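Local coordinates for protein uncharacterized N-acetyltransferase SSO0209 (Sulfolobus solfataricus strain P2, PDB 5C88) that transfers the acetyl group of acetyl-CoA to the free alpha-amino group of protein N-termini, accepting serine, alanine and methionine ends with a preference for serine, at residues A[86-91]-A[125-130]. Sequence-based numbering, arbitrary orientation.
Sequences KGHVVS and YLEVRV
H88 and Y125 pair as parallel bridge partners where the V-shaped splay of the GNAT fold opens between strands 83-94 and 123-129 of a beta-alpha-beta unit. Two backbone bonds close the bridge: Y125 N to G87 O (3.0 Å) and V89 N to Y125 O (3.2 Å). The segment axes lie 30° apart, and beyond the bridge the strands separate, the first carrying a classic beta bulge (V90 and S91 both facing M67). The flat rings of H88 and Y125 suit neighbouring places on one sheet face, stacking offset with centroids 4.1 Å apart and planes 9° from parallel. With chi1 at -169° the imidazole lies against one Y125 face, Y125 CZ over the imidazole centre. Apolar V89 and L126 lie side by side, CB to CB 4.1 Å. The E71 carboxylate oxygens hydrogen-bond one each to H88 ND1 and Y125 OH; with E127 at NE2, the imidazole is gripped at both nitrogens. H88 and E127, both zinc-binding residues, are here joined directly across the gap. Replacing H88 by an alanine would probably cost the E127 carboxylate its N-H donor and Y125 its stacking partner. E127 OE1 receives H88 NE2 on its syn lone pair at 2.9 Å.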
# COMPACT_ATOMS: atom_id res chain seq x y z
N LYS A 86 -12.26 -6.07 -1.60
CA LYS A 86 -10.83 -6.18 -1.37
C LYS A 86 -10.14 -4.82 -1.28
O LYS A 86 -10.50 -3.85 -1.96
CB LYS A 86 -10.19 -7.02 -2.47
CG LYS A 86 -10.71 -6.74 -3.85
CD LYS A 86 -10.23 -7.79 -4.84
CE LYS A 86 -10.85 -7.56 -6.20
NZ LYS A 86 -10.43 -8.57 -7.18
N GLY A 87 -9.14 -4.77 -0.42
CA GLY A 87 -8.40 -3.55 -0.20
C GLY A 87 -7.16 -3.64 -1.06
O GLY A 87 -6.41 -4.61 -0.98
N HIS A 88 -6.97 -2.64 -1.91
CA HIS A 88 -5.83 -2.65 -2.79
C HIS A 88 -4.80 -1.59 -2.38
O HIS A 88 -5.07 -0.39 -2.46
CB HIS A 88 -6.29 -2.44 -4.24
CG HIS A 88 -5.21 -2.69 -5.24
ND1 HIS A 88 -5.30 -2.26 -6.55
CD2 HIS A 88 -4.01 -3.30 -5.13
CE1 HIS A 88 -4.22 -2.62 -7.20
NE2 HIS A 88 -3.41 -3.25 -6.36
N VAL A 89 -3.63 -2.03 -1.92
CA VAL A 89 -2.52 -1.12 -1.67
C VAL A 89 -1.98 -0.67 -3.01
O VAL A 89 -1.23 -1.40 -3.64
CB VAL A 89 -1.35 -1.76 -0.90
CG1 VAL A 89 -0.20 -0.73 -0.66
CG2 VAL A 89 -1.81 -2.37 0.40
N VAL A 90 -2.36 0.52 -3.44
CA VAL A 90 -1.92 1.06 -4.71
C VAL A 90 -0.46 1.55 -4.67
O VAL A 90 0.23 1.60 -5.69
CB VAL A 90 -2.86 2.20 -5.13
CG1 VAL A 90 -2.28 3.02 -6.27
CG2 VAL A 90 -4.21 1.62 -5.49
N SER A 91 0.03 1.88 -3.48
CA SER A 91 1.31 2.57 -3.37
C SER A 91 1.74 2.71 -1.92
O SER A 91 0.91 2.98 -1.05
CB SER A 91 1.21 3.96 -4.01
OG SER A 91 2.47 4.57 -4.09
N TYR A 125 -4.57 -6.99 -1.15
CA TYR A 125 -3.56 -7.45 -2.08
C TYR A 125 -2.74 -6.30 -2.64
O TYR A 125 -3.09 -5.14 -2.47
CB TYR A 125 -4.21 -8.24 -3.23
CG TYR A 125 -4.89 -7.40 -4.31
CD1 TYR A 125 -4.25 -7.14 -5.52
CD2 TYR A 125 -6.18 -6.91 -4.12
CE1 TYR A 125 -4.88 -6.39 -6.53
CE2 TYR A 125 -6.83 -6.17 -5.11
CZ TYR A 125 -6.17 -5.91 -6.31
OH TYR A 125 -6.81 -5.18 -7.28
N LEU A 126 -1.67 -6.66 -3.34
CA LEU A 126 -0.79 -5.68 -3.99
C LEU A 126 0.06 -6.29 -5.12
O LEU A 126 0.13 -7.50 -5.27
CB LEU A 126 0.10 -5.04 -2.94
CG LEU A 126 0.68 -6.00 -1.90
CD1 LEU A 126 1.96 -6.64 -2.41
CD2 LEU A 126 0.91 -5.34 -0.55
N GLU A 127 0.70 -5.44 -5.91
CA GLU A 127 1.68 -5.88 -6.89
C GLU A 127 3.05 -5.47 -6.41
O GLU A 127 3.21 -4.35 -5.96
CB GLU A 127 1.41 -5.27 -8.26
CG GLU A 127 0.20 -5.85 -8.98
CD GLU A 127 -1.10 -5.16 -8.60
OE1 GLU A 127 -1.09 -4.31 -7.68
OE2 GLU A 127 -2.13 -5.46 -9.24
N VAL A 128 4.02 -6.36 -6.48
CA VAL A 128 5.39 -5.99 -6.18
C VAL A 128 6.34 -6.60 -7.21
O VAL A 128 6.14 -7.72 -7.66
CB VAL A 128 5.81 -6.42 -4.74
CG1 VAL A 128 5.86 -7.93 -4.57
CG2 VAL A 128 7.16 -5.83 -4.40
N ARG A 129 7.34 -5.83 -7.62
CA ARG A 129 8.38 -6.33 -8.51
C ARG A 129 9.04 -7.57 -7.92
O ARG A 129 9.32 -7.63 -6.71
CB ARG A 129 9.43 -5.25 -8.78
CG ARG A 129 8.96 -4.14 -9.71
CD ARG A 129 10.01 -3.04 -9.94
NE ARG A 129 9.50 -2.05 -10.89
CZ ARG A 129 9.74 -2.06 -12.20
NH1 ARG A 129 10.50 -3.01 -12.74
NH2 ARG A 129 9.22 -1.11 -12.98
N VAL A 130 9.27 -8.58 -8.75
CA VAL A 130 9.87 -9.82 -8.28
C VAL A 130 11.31 -9.62 -7.79
O VAL A 130 11.82 -10.46 -7.05
CB VAL A 130 9.86 -10.93 -9.37
CG1 VAL A 130 8.40 -11.29 -9.76
CG2 VAL A 130 10.67 -10.50 -10.59